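Local coordinates for KLLA0E08119p (Kluyveromyces lactis, PDB 3VA7), which probably carboxylates urea to urea-1-carboxylate in a biotin-dependent, ATP-driven reaction, this chain being the urea carboxylase part of a longer enzyme that probably also hydrolyses the product, at residues N535-F541 with G574-G580; T545-G551 with Q565-V571. All coordinates share one frame; numbering follows the deposited sequence.

In the fold
Interactions 1 and 2 belong to two facing antiparallel sheets within the carboxyltransferase subdomain A and B region; the centres of the two contacts lie about 12 Å apart. Along the chain, the pairing of 545-551 with 565-571 is nested inside the loop closed by 535-541 and 574-580. Strand 545-550 follows strand 538-541 in the chain, and strand 576-582 follows 569-571, so both connections pass from one sheet to the other. Interaction 1 joins two inner strands of its sheet; interaction 2 places strand 569-571 at the edge of the other. Between them Phe-541 packs on Ile-547 and Val-571, and Leu-577 on Ile-547, giving the two sheets a common apolar interior.

Interaction 1 (N535-F541 with G574-G580); sequences NGPKLLF and GDILSVG
Strands 538-541 and 576-580 run antiparallel, their axes 4.6 Å apart at closest approach and their directions 164° apart. Leu-539 and Leu-577 form the hydrogen-bonded pair at the centre: Leu-539 N reaches Leu-577 O at 2.8 Å in a nearly straight bond (172°), while the return bond from Leu-577 N to Leu-539 O, 3.1 Å, is more bent. Phe-541 N to Asp-575 O and Gly-574 N to Phe-541 O extend the pairing at one end; Val-579 N to Pro-537 O and Gly-536 N to Gly-580 O carry it back beyond the start of strand 538-541 at the other.

The side chains divide between two faces. On one, the Phe-541 ring runs alongside the Leu-577 side chain, with CE2 of Phe-541 4.0 Å from CD2 of Leu-577. Having CG beside its backbone N (chi1 -86°), Phe-541 also keeps Asp-575 O at its ring edge. Both residues pack on Ile-547. On the other face CB of Lys-538 meets CB of Ser-578 at 3.7 Å, and Leu-540 brings CD1 to within 3.8 Å of CA of Gly-574. Asn-559 binds both Ile-576 N and the Asp-575 carboxylate, whose other oxygen takes Lys-572 N. Main-chain bonds thus set the register, while the side chains give this pair one buried apolar face and one mixed face that is more open to solvent.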
# COMPACT_ATOMS: atom_id res chain seq x y z
N ASN A 535 -13.30 -2.82 19.04
CA ASN A 535 -13.37 -1.59 19.84
C ASN A 535 -12.77 -0.42 19.09
O ASN A 535 -11.85 -0.60 18.30
CB ASN A 535 -12.68 -1.75 21.21
CG ASN A 535 -11.26 -2.22 21.08
OD1 ASN A 535 -10.99 -3.44 21.04
ND2 ASN A 535 -10.32 -1.27 21.03
N GLY A 536 -13.29 0.78 19.35
CA GLY A 536 -12.99 1.90 18.47
C GLY A 536 -11.90 2.80 18.96
O GLY A 536 -11.29 2.53 19.97
N PRO A 537 -11.64 3.89 18.23
CA PRO A 537 -10.57 4.88 18.49
C PRO A 537 -11.05 5.97 19.42
O PRO A 537 -12.25 6.11 19.59
CB PRO A 537 -10.41 5.52 17.12
CG PRO A 537 -11.81 5.51 16.56
CD PRO A 537 -12.33 4.16 16.95
N LYS A 538 -10.16 6.77 19.99
CA LYS A 538 -10.62 8.05 20.51
C LYS A 538 -10.02 9.12 19.62
O LYS A 538 -8.84 9.07 19.32
CB LYS A 538 -10.41 8.30 22.04
CG LYS A 538 -9.29 7.54 22.78
CD LYS A 538 -9.64 6.98 24.23
CE LYS A 538 -10.20 8.03 25.25
NZ LYS A 538 -9.45 9.34 25.35
N LEU A 539 -10.85 10.05 19.18
CA LEU A 539 -10.42 11.02 18.20
C LEU A 539 -10.56 12.45 18.71
O LEU A 539 -11.55 12.78 19.34
CB LEU A 539 -11.26 10.88 16.93
CG LEU A 539 -11.53 9.49 16.34
CD1 LEU A 539 -12.51 9.67 15.17
CD2 LEU A 539 -10.22 8.80 15.91
N LEU A 540 -9.59 13.30 18.42
CA LEU A 540 -9.68 14.70 18.72
C LEU A 540 -10.03 15.45 17.44
O LEU A 540 -9.40 15.28 16.42
CB LEU A 540 -8.36 15.21 19.31
CG LEU A 540 -8.04 16.72 19.51
CD1 LEU A 540 -9.23 17.49 20.07
CD2 LEU A 540 -6.82 16.88 20.44
N PHE A 541 -11.05 16.28 17.51
CA PHE A 541 -11.46 16.99 16.33
C PHE A 541 -10.90 18.40 16.35
O PHE A 541 -11.00 19.09 17.38
CB PHE A 541 -12.98 17.00 16.24
CG PHE A 541 -13.55 15.79 15.58
CD1 PHE A 541 -13.94 15.84 14.24
CD2 PHE A 541 -13.70 14.61 16.28
CE1 PHE A 541 -14.47 14.73 13.63
CE2 PHE A 541 -14.23 13.48 15.66
CZ PHE A 541 -14.60 13.53 14.35
N GLY A 574 -11.85 20.73 19.55
CA GLY A 574 -11.50 20.39 20.91
C GLY A 574 -12.34 19.20 21.38
O GLY A 574 -12.09 18.67 22.45
N ASP A 575 -13.32 18.77 20.59
CA ASP A 575 -14.12 17.63 21.02
C ASP A 575 -13.37 16.29 20.97
O ASP A 575 -12.63 16.00 20.04
CB ASP A 575 -15.40 17.51 20.20
CG ASP A 575 -16.51 18.44 20.68
OD1 ASP A 575 -16.26 19.27 21.62
OD2 ASP A 575 -17.64 18.31 20.10
N ILE A 576 -13.55 15.48 21.99
CA ILE A 576 -13.07 14.14 21.90
C ILE A 576 -14.25 13.18 21.79
O ILE A 576 -15.05 13.02 22.73
CB ILE A 576 -12.15 13.79 23.07
CG1 ILE A 576 -10.87 14.64 22.97
CG2 ILE A 576 -11.89 12.27 23.10
CD1 ILE A 576 -10.21 14.92 24.29
N LEU A 577 -14.34 12.56 20.60
CA LEU A 577 -15.25 11.45 20.31
C LEU A 577 -14.52 10.20 20.66
O LEU A 577 -13.35 10.06 20.36
CB LEU A 577 -15.66 11.43 18.83
CG LEU A 577 -16.46 10.25 18.24
CD1 LEU A 577 -17.82 10.07 18.87
CD2 LEU A 577 -16.62 10.42 16.71
N SER A 578 -15.18 9.28 21.32
CA SER A 578 -14.55 8.03 21.66
C SER A 578 -15.56 6.89 21.53
O SER A 578 -16.67 6.97 22.08
CB SER A 578 -13.96 8.11 23.07
OG SER A 578 -14.02 6.86 23.75
N VAL A 579 -15.20 5.85 20.79
CA VAL A 579 -16.08 4.69 20.71
C VAL A 579 -15.42 3.44 21.24
O VAL A 579 -14.33 3.11 20.88
CB VAL A 579 -16.89 4.55 19.34
CG1 VAL A 579 -16.51 5.61 18.29
CG2 VAL A 579 -16.90 3.14 18.82
N GLY A 580 -16.12 2.79 22.16
CA GLY A 580 -15.54 1.78 23.01
C GLY A 580 -15.67 0.42 22.45
O GLY A 580 -15.39 0.22 21.30

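Interaction 2 (T545-G551 with Q565-V571); sequences TVIAVSG and QNEPIEV
The hydroxyl of Ser-550 donates to the side-chain carbonyl of Asn-566, OG to OD1 2.7 Å, approaching with a C=O...donor angle of 167°. OG stands anti to the Ser-550 backbone N (chi1 -161°), which turns it to the amide. Beside this bond, Asn-566 N reaches Val-549 O at 2.9 Å, so one residue is held through both main chain and side chain. With an alanine here in place of Asn-566, the Ser-550 hydroxyl would probably be left without this acceptor, and the loop would lose its side-chain tie to strand 545-550.

Regular pairing is found at Ile-547 and Ile-569, with Ile-547 N 2.8 Å from Ile-569 O, and ends at Thr-545 and Val-571. CG2 of Val-571 comes against CB of Ile-547 at 4.0 Å, the two side chains set at a slant to one another. On the other face Val-546 and Pro-568 run alongside each other, CG1 to CB 3.6 Å. Helix 511-520 covers Ser-550 and Pro-568 through Leu-516, Ala-517 and Val-520. A short antiparallel pairing is thereby extended beyond its last bridge by polar contacts, holding the loop before strand 569-571 against strand 545-550.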
# COMPACT_ATOMS: atom_id res chain seq x y z
N THR A 545 -17.87 19.60 12.66
CA THR A 545 -18.55 18.74 11.70
C THR A 545 -19.72 18.02 12.36
O THR A 545 -19.99 18.23 13.53
CB THR A 545 -17.53 17.70 11.06
OG1 THR A 545 -18.17 16.89 10.05
CG2 THR A 545 -16.89 16.82 12.13
N VAL A 546 -20.38 17.15 11.59
CA VAL A 546 -21.39 16.23 12.08
C VAL A 546 -20.87 14.77 11.97
O VAL A 546 -20.13 14.46 11.08
CB VAL A 546 -22.73 16.43 11.29
CG1 VAL A 546 -23.85 15.63 11.91
CG2 VAL A 546 -23.12 17.91 11.15
N ILE A 547 -21.31 13.89 12.87
CA ILE A 547 -20.79 12.54 13.04
C ILE A 547 -21.96 11.61 13.26
O ILE A 547 -23.01 12.04 13.72
CB ILE A 547 -19.83 12.56 14.29
CG1 ILE A 547 -18.38 12.50 13.84
CG2 ILE A 547 -20.10 11.49 15.42
CD1 ILE A 547 -17.96 13.74 13.06
N ALA A 548 -21.81 10.33 12.97
CA ALA A 548 -22.83 9.39 13.37
C ALA A 548 -22.17 8.08 13.51
O ALA A 548 -21.11 7.88 12.93
CB ALA A 548 -23.89 9.32 12.33
N VAL A 549 -22.76 7.19 14.29
CA VAL A 549 -22.21 5.83 14.47
C VAL A 549 -23.33 4.84 14.25
O VAL A 549 -24.45 5.04 14.70
CB VAL A 549 -21.57 5.64 15.85
CG1 VAL A 549 -20.98 4.26 15.99
CG2 VAL A 549 -20.46 6.68 16.05
N SER A 550 -23.04 3.77 13.54
CA SER A 550 -24.09 2.81 13.22
C SER A 550 -23.45 1.44 13.17
O SER A 550 -22.24 1.36 12.95
CB SER A 550 -24.77 3.16 11.89
OG SER A 550 -26.03 2.50 11.83
N GLY A 551 -24.23 0.39 13.37
CA GLY A 551 -23.69 -0.92 13.35
C GLY A 551 -23.95 -1.62 14.66
O GLY A 551 -25.07 -1.60 15.17
N GLN A 565 -26.42 6.32 18.88
CA GLN A 565 -26.18 5.78 17.55
C GLN A 565 -27.29 6.20 16.58
O GLN A 565 -28.41 6.45 17.00
CB GLN A 565 -26.08 4.26 17.65
CG GLN A 565 -25.07 3.85 18.72
CD GLN A 565 -24.56 2.45 18.53
OE1 GLN A 565 -24.51 1.97 17.41
NE2 GLN A 565 -24.18 1.78 19.63
N ASN A 566 -26.97 6.32 15.29
CA ASN A 566 -27.97 6.54 14.23
C ASN A 566 -28.55 7.92 14.19
O ASN A 566 -29.48 8.17 13.43
CB ASN A 566 -29.10 5.51 14.27
CG ASN A 566 -28.59 4.11 14.33
OD1 ASN A 566 -27.67 3.74 13.60
ND2 ASN A 566 -29.16 3.31 15.21
N GLU A 567 -27.99 8.82 14.98
CA GLU A 567 -28.39 10.23 14.98
C GLU A 567 -27.24 11.11 14.54
O GLU A 567 -26.11 10.78 14.80
CB GLU A 567 -28.87 10.67 16.38
CG GLU A 567 -30.35 10.50 16.61
CD GLU A 567 -30.70 10.34 18.06
OE1 GLU A 567 -30.34 11.28 18.84
OE2 GLU A 567 -31.31 9.28 18.41
N PRO A 568 -27.54 12.25 13.89
CA PRO A 568 -26.45 13.18 13.57
C PRO A 568 -25.96 13.94 14.80
O PRO A 568 -26.63 14.85 15.27
CB PRO A 568 -27.10 14.14 12.58
CG PRO A 568 -28.56 14.09 12.87
CD PRO A 568 -28.83 12.68 13.32
N ILE A 569 -24.79 13.60 15.31
CA ILE A 569 -24.17 14.39 16.37
C ILE A 569 -23.29 15.50 15.86
O ILE A 569 -22.37 15.25 15.09
CB ILE A 569 -23.36 13.48 17.24
CG1 ILE A 569 -24.32 12.47 17.83
CG2 ILE A 569 -22.58 14.30 18.32
CD1 ILE A 569 -23.86 11.13 17.56
N GLU A 570 -23.56 16.73 16.31
CA GLU A 570 -22.75 17.95 16.04
C GLU A 570 -21.48 18.05 16.91
O GLU A 570 -21.56 18.08 18.12
CB GLU A 570 -23.61 19.21 16.20
CG GLU A 570 -24.40 19.67 14.93
CD GLU A 570 -25.68 20.48 15.27
OE1 GLU A 570 -25.92 21.55 14.64
OE2 GLU A 570 -26.46 20.02 16.17
N VAL A 571 -20.31 18.11 16.28
CA VAL A 571 -19.01 18.05 16.98
C VAL A 571 -18.34 19.41 16.88
O VAL A 571 -18.44 20.11 15.86
CB VAL A 571 -18.06 16.95 16.40
CG1 VAL A 571 -16.65 17.09 16.95
CG2 VAL A 571 -18.57 15.54 16.69
O HOH W 1 -25.39 8.69 16.00